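Local coordinates for protein PipY (Synechococcus elongatus, PDB 5NLC) that binds the cofactor pyridoxal 5'-phosphate and is probably involved in keeping its cellular level in balance, at residues 20-33 with 41-55. Sequence-based numbering, arbitrary orientation.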
loop_
_atom_site.group_PDB
_atom_site.type_symbol
_atom_site.label_atom_id
_atom_site.label_comp_id
_atom_site.label_asym_id
_atom_site.label_seq_id
_atom_site.Cartn_x
_atom_site.Cartn_y
_atom_site.Cartn_z
ATOM N N GLN A 20 -4.122 -1.734 -10.099
ATOM C CA GLN A 20 -3.241 -2.872 -9.878
ATOM C C GLN A 20 -3.626 -3.591 -8.610
ATOM O O GLN A 20 -3.901 -3.018 -7.563
ATOM C CB GLN A 20 -1.781 -2.400 -9.880
ATOM C CG GLN A 20 -1.289 -2.067 -11.278
ATOM C CD GLN A 20 -1.221 -3.328 -12.214
ATOM O OE1 GLN A 20 -0.769 -4.415 -11.823
ATOM N NE2 GLN A 20 -1.716 -3.177 -13.438
ATOM N N LEU A 21 -3.680 -4.882 -8.746
ATOM C CA LEU A 21 -3.972 -5.744 -7.657
ATOM C C LEU A 21 -2.698 -6.165 -6.935
ATOM O O LEU A 21 -1.735 -6.620 -7.584
ATOM C CB LEU A 21 -4.608 -6.964 -8.333
ATOM C CG LEU A 21 -5.132 -8.027 -7.495
ATOM C CD1 LEU A 21 -6.262 -8.635 -8.323
ATOM C CD2 LEU A 21 -4.049 -9.048 -7.147
ATOM N N ILE A 22 -2.688 -6.046 -5.618
ATOM C CA ILE A 22 -1.602 -6.542 -4.780
ATOM C C ILE A 22 -2.096 -7.859 -4.166
ATOM O O ILE A 22 -3.132 -7.882 -3.479
ATOM C CB ILE A 22 -1.222 -5.564 -3.659
ATOM C CG1 ILE A 22 -0.707 -4.274 -4.252
ATOM C CG2 ILE A 22 -0.135 -6.180 -2.742
ATOM C CD1 ILE A 22 -0.649 -3.132 -3.247
ATOM N N ALA A 23 -1.415 -8.961 -4.495
ATOM C CA ALA A 23 -1.753 -10.237 -3.932
ATOM C C ALA A 23 -1.217 -10.337 -2.497
ATOM O O ALA A 23 -0.012 -10.318 -2.262
ATOM C CB ALA A 23 -1.236 -11.379 -4.770
ATOM N N VAL A 24 -2.120 -10.375 -1.548
ATOM C CA VAL A 24 -1.784 -10.428 -0.127
ATOM C C VAL A 24 -1.421 -11.875 0.220
ATOM O O VAL A 24 -2.298 -12.735 0.258
ATOM C CB VAL A 24 -2.889 -9.888 0.785
ATOM C CG1 VAL A 24 -2.449 -10.022 2.242
ATOM C CG2 VAL A 24 -3.236 -8.457 0.426
ATOM N N SER A 25 -0.127 -12.115 0.403
ATOM C CA SER A 25 0.427 -13.477 0.511
ATOM C C SER A 25 0.572 -13.887 1.984
ATOM O O SER A 25 1.120 -14.910 2.273
ATOM C CB SER A 25 1.802 -13.557 -0.192
ATOM O OG SER A 25 2.703 -12.531 0.256
ATOM N N LYS A 26 0.044 -13.073 2.888
ATOM C CA LYS A 26 0.165 -13.261 4.334
ATOM C C LYS A 26 0.022 -14.650 4.858
ATOM O O LYS A 26 0.848 -15.057 5.697
ATOM C CB LYS A 26 -0.825 -12.349 5.083
ATOM C CG LYS A 26 -1.163 -12.729 6.511
ATOM C CD LYS A 26 -2.055 -11.659 7.133
ATOM C CE LYS A 26 -3.457 -11.600 6.489
ATOM N NZ LYS A 26 -3.886 -10.213 6.039
ATOM N N ASN A 27 -0.986 -15.401 4.461
ATOM C CA ASN A 27 -1.035 -16.800 5.007
ATOM C C ASN A 27 -0.667 -17.886 4.003
ATOM O O ASN A 27 -1.117 -19.036 4.110
ATOM C CB ASN A 27 -2.430 -17.098 5.558
ATOM C CG ASN A 27 -2.796 -16.213 6.724
ATOM O OD1 ASN A 27 -2.189 -16.340 7.797
ATOM N ND2 ASN A 27 -3.823 -15.354 6.546
ATOM N N HIS A 28 0.180 -17.558 3.047
ATOM C CA HIS A 28 0.432 -18.423 1.964
ATOM C C HIS A 28 1.905 -18.618 1.732
ATOM O O HIS A 28 2.662 -17.666 1.781
ATOM C CB HIS A 28 -0.228 -17.900 0.679
ATOM C CG HIS A 28 -1.721 -17.980 0.729
ATOM N ND1 HIS A 28 -2.398 -19.154 0.526
ATOM C CD2 HIS A 28 -2.641 -17.069 1.103
ATOM C CE1 HIS A 28 -3.691 -18.949 0.727
ATOM N NE2 HIS A 28 -3.862 -17.682 1.059
ATOM N N PRO A 29 2.291 -19.841 1.379
ATOM C CA PRO A 29 3.705 -20.193 1.262
ATOM C C PRO A 29 4.377 -19.688 -0.008
ATOM O O PRO A 29 3.685 -19.319 -0.981
ATOM C CB PRO A 29 3.656 -21.745 1.276
ATOM C CG PRO A 29 2.356 -22.081 0.657
ATOM C CD PRO A 29 1.415 -21.028 1.207
ATOM N N ALA A 30 5.708 -19.793 -0.055
ATOM C CA ALA A 30 6.469 -19.378 -1.231
ATOM C C ALA A 30 5.988 -20.125 -2.496
ATOM O O ALA A 30 5.969 -19.595 -3.595
ATOM C CB ALA A 30 7.950 -19.592 -0.983
ATOM N N ALA A 31 5.550 -21.383 -2.335
ATOM C CA ALA A 31 5.178 -22.153 -3.520
ATOM C C ALA A 31 3.931 -21.594 -4.208
ATOM O O ALA A 31 3.815 -21.690 -5.431
ATOM C CB ALA A 31 4.958 -23.584 -3.116
ATOM N N ALA A 32 2.997 -21.042 -3.421
ATOM C CA ALA A 32 1.804 -20.358 -3.913
ATOM C C ALA A 32 2.147 -19.070 -4.624
ATOM O O ALA A 32 1.538 -18.775 -5.647
ATOM C CB ALA A 32 0.847 -20.055 -2.773
ATOM N N ILE A 33 3.116 -18.326 -4.098
ATOM C CA ILE A 33 3.652 -17.128 -4.761
ATOM C C ILE A 33 4.260 -17.487 -6.114
ATOM O O ILE A 33 3.976 -16.779 -7.097
ATOM C CB ILE A 33 4.681 -16.355 -3.887
ATOM C CG1 ILE A 33 3.940 -15.809 -2.650
ATOM C CG2 ILE A 33 5.357 -15.242 -4.680
ATOM C CD1 ILE A 33 4.869 -15.210 -1.602
ATOM N N GLN A 41 1.088 -12.757 -11.918
ATOM C CA GLN A 41 1.104 -11.818 -10.813
ATOM C C GLN A 41 2.516 -11.381 -10.470
ATOM O O GLN A 41 3.452 -12.234 -10.396
ATOM C CB GLN A 41 0.436 -12.430 -9.605
ATOM C CG GLN A 41 0.211 -11.511 -8.416
ATOM C CD GLN A 41 -0.731 -10.373 -8.685
ATOM O OE1 GLN A 41 -1.613 -10.496 -9.547
ATOM N NE2 GLN A 41 -0.551 -9.223 -7.969
ATOM N N ARG A 42 2.679 -10.057 -10.200
ATOM C CA ARG A 42 3.951 -9.457 -9.849
ATOM C C ARG A 42 4.018 -8.708 -8.558
ATOM O O ARG A 42 5.111 -8.593 -7.962
ATOM C CB ARG A 42 4.433 -8.530 -10.966
ATOM C CG ARG A 42 4.636 -9.275 -12.300
ATOM C CD ARG A 42 5.815 -10.180 -12.288
ATOM N NE ARG A 42 5.986 -10.914 -13.562
ATOM C CZ ARG A 42 5.411 -12.068 -13.893
ATOM N NH1 ARG A 42 4.562 -12.678 -13.090
ATOM N NH2 ARG A 42 5.708 -12.617 -15.060
ATOM N N HIS A 43 2.882 -8.193 -8.099
ATOM C CA HIS A 43 2.829 -7.433 -6.855
ATOM C C HIS A 43 2.289 -8.267 -5.717
ATOM O O HIS A 43 1.177 -8.810 -5.804
ATOM C CB HIS A 43 1.901 -6.247 -7.056
ATOM C CG HIS A 43 2.386 -5.277 -8.079
ATOM N ND1 HIS A 43 3.469 -4.449 -7.860
ATOM C CD2 HIS A 43 1.955 -5.018 -9.340
ATOM C CE1 HIS A 43 3.704 -3.730 -8.948
ATOM N NE2 HIS A 43 2.753 -4.015 -9.837
ATOM N N PHE A 44 3.086 -8.401 -4.680
ATOM C CA PHE A 44 2.774 -9.195 -3.521
ATOM C C PHE A 44 2.920 -8.380 -2.291
ATOM O O PHE A 44 3.791 -7.507 -2.208
ATOM C CB PHE A 44 3.680 -10.419 -3.451
ATOM C CG PHE A 44 3.448 -11.382 -4.567
ATOM C CD1 PHE A 44 4.086 -11.203 -5.774
ATOM C CD2 PHE A 44 2.465 -12.351 -4.469
ATOM C CE1 PHE A 44 3.869 -12.053 -6.854
ATOM C CE2 PHE A 44 2.242 -13.220 -5.542
ATOM C CZ PHE A 44 2.924 -13.084 -6.735
ATOM N N GLY A 45 1.983 -8.569 -1.371
ATOM C CA GLY A 45 1.896 -7.750 -0.199
ATOM C C GLY A 45 1.907 -8.586 1.095
ATOM O O GLY A 45 1.281 -9.684 1.167
ATOM N N GLU A 46 2.587 -8.045 2.104
ATOM C CA GLU A 46 2.616 -8.677 3.424
ATOM C C GLU A 46 2.204 -7.623 4.451
ATOM O O GLU A 46 2.432 -6.446 4.249
ATOM C CB GLU A 46 3.989 -9.219 3.727
ATOM C CG GLU A 46 4.401 -10.456 2.864
ATOM C CD GLU A 46 3.815 -11.778 3.336
ATOM O OE1 GLU A 46 3.510 -11.900 4.557
ATOM O OE2 GLU A 46 3.643 -12.731 2.485
ATOM N N ASN A 47 1.654 -8.065 5.574
ATOM C CA ASN A 47 1.240 -7.110 6.614
ATOM C C ASN A 47 2.373 -6.829 7.589
ATOM O O ASN A 47 2.374 -5.785 8.174
ATOM C CB ASN A 47 0.041 -7.581 7.426
ATOM C CG ASN A 47 -1.271 -7.406 6.698
ATOM O OD1 ASN A 47 -1.343 -6.863 5.570
ATOM N ND2 ASN A 47 -2.324 -7.905 7.324
ATOM N N ARG A 48 3.255 -7.786 7.794
ATOM C CA ARG A 48 4.299 -7.749 8.829
ATOM C C ARG A 48 5.663 -7.930 8.227
ATOM O O ARG A 48 5.885 -8.867 7.482
ATOM C CB ARG A 48 4.062 -8.865 9.868
ATOM C CG ARG A 48 2.944 -8.507 10.829
ATOM C CD ARG A 48 2.452 -9.661 11.696
ATOM N NE ARG A 48 1.102 -9.358 12.192
ATOM C CZ ARG A 48 0.275 -10.218 12.794
ATOM N NH1 ARG A 48 0.640 -11.480 13.045
ATOM N NH2 ARG A 48 -0.941 -9.802 13.160
ATOM N N VAL A 49 6.612 -7.098 8.644
ATOM C CA VAL A 49 7.960 -7.106 8.072
ATOM C C VAL A 49 8.654 -8.488 8.199
ATOM O O VAL A 49 9.152 -9.023 7.201
ATOM C CB VAL A 49 8.844 -5.980 8.715
ATOM C CG1 VAL A 49 10.296 -6.109 8.326
ATOM C CG2 VAL A 49 8.362 -4.599 8.320
ATOM N N GLN A 50 8.664 -9.057 9.415
ATOM C CA GLN A 50 9.388 -10.327 9.671
ATOM C C GLN A 50 8.846 -11.521 8.904
ATOM O O GLN A 50 9.618 -12.287 8.356
ATOM C CB GLN A 50 9.455 -10.646 11.167
ATOM C CG GLN A 50 10.291 -9.650 11.962
ATOM C CD GLN A 50 11.805 -9.652 11.631
ATOM O OE1 GLN A 50 12.477 -8.622 11.845
ATOM N NE2 GLN A 50 12.354 -10.805 11.135
ATOM N N GLU A 51 7.540 -11.636 8.808
ATOM C CA GLU A 51 6.924 -12.688 8.006
ATOM C C GLU A 51 7.306 -12.570 6.537
ATOM O O GLU A 51 7.593 -13.591 5.894
ATOM C CB GLU A 51 5.402 -12.678 8.182
ATOM C CG GLU A 51 4.979 -13.069 9.592
ATOM C CD GLU A 51 3.530 -12.693 9.922
ATOM O OE1 GLU A 51 2.725 -12.305 9.015
ATOM O OE2 GLU A 51 3.203 -12.794 11.136
ATOM N N ALA A 52 7.392 -11.344 6.013
ATOM C CA ALA A 52 7.867 -11.148 4.652
ATOM C C ALA A 52 9.320 -11.543 4.427
ATOM O O ALA A 52 9.600 -12.279 3.499
ATOM C CB ALA A 52 7.675 -9.724 4.191
ATOM N N ILE A 53 10.246 -11.051 5.254
ATOM C CA ILE A 53 11.674 -11.400 5.145
ATOM C C ILE A 53 11.853 -12.897 5.070
ATOM O O ILE A 53 12.565 -13.412 4.187
ATOM C CB ILE A 53 12.483 -10.891 6.363
ATOM C CG1 ILE A 53 12.592 -9.378 6.327
ATOM C CG2 ILE A 53 13.901 -11.476 6.436
ATOM C CD1 ILE A 53 13.078 -8.797 7.639
ATOM N N ALA A 54 11.189 -13.612 5.976
ATOM C CA ALA A 54 11.347 -15.057 6.032
ATOM C C ALA A 54 11.062 -15.697 4.667
ATOM O O ALA A 54 11.765 -16.594 4.233
ATOM C CB ALA A 54 10.444 -15.663 7.102
ATOM N N LYS A 55 10.085 -15.171 3.962
ATOM C CA LYS A 55 9.583 -15.807 2.768
ATOM C C LYS A 55 10.348 -15.367 1.516
ATOM O O LYS A 55 10.327 -16.059 0.502
ATOM C CB LYS A 55 8.143 -15.362 2.614
ATOM C CG LYS A 55 7.212 -16.429 2.156
ATOM C CD LYS A 55 5.805 -15.872 2.094
ATOM C CE LYS A 55 5.158 -15.879 3.446
ATOM N NZ LYS A 55 3.732 -15.494 3.339
HETATM O O HOH W 1 3.244 -14.341 6.013
#
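Strands 20-24 and 43-46 are parallel neighbours in the modified TIM barrel of this fold type III protein, joined by helix 30-38 as a beta-alpha-beta unit. A23 N hydrogen-bonds to H43 O, G45 N to A23 O (2.8 Å) and S25 N to G45 O. Q41 adds a side-chain link. Its CG lies anti to the backbone N (chi1 -172°) and the chain bends at chi2, which carries NE2 to L21 O, where it donates a hydrogen bond (2.9 Å). NE2 also donates to H43 O (2.8 Å), in the carbonyl plane on a lone pair. Both acceptors lie near the amide plane. A leucine here would probably leave L21 O without this donor and take one of two donors from H43 O. On the face that carries A23 and F44, I33 CG2 sits over the centre of the F44 ring in a CH-pi contact, 3.9 Å from the centroid. Past the strand ends lie K26, the predicted pyridoxal phosphate lysine, and N47, which binds that cofactor; the cofactor is not bound in this model. Beside them, E46 OE2 forms a salt bridge with K55 NZ (2.9 Å). K55 NZ also donates to H28 O at 2.9 Å, and a water joins it to E46 OE1 and K26 O.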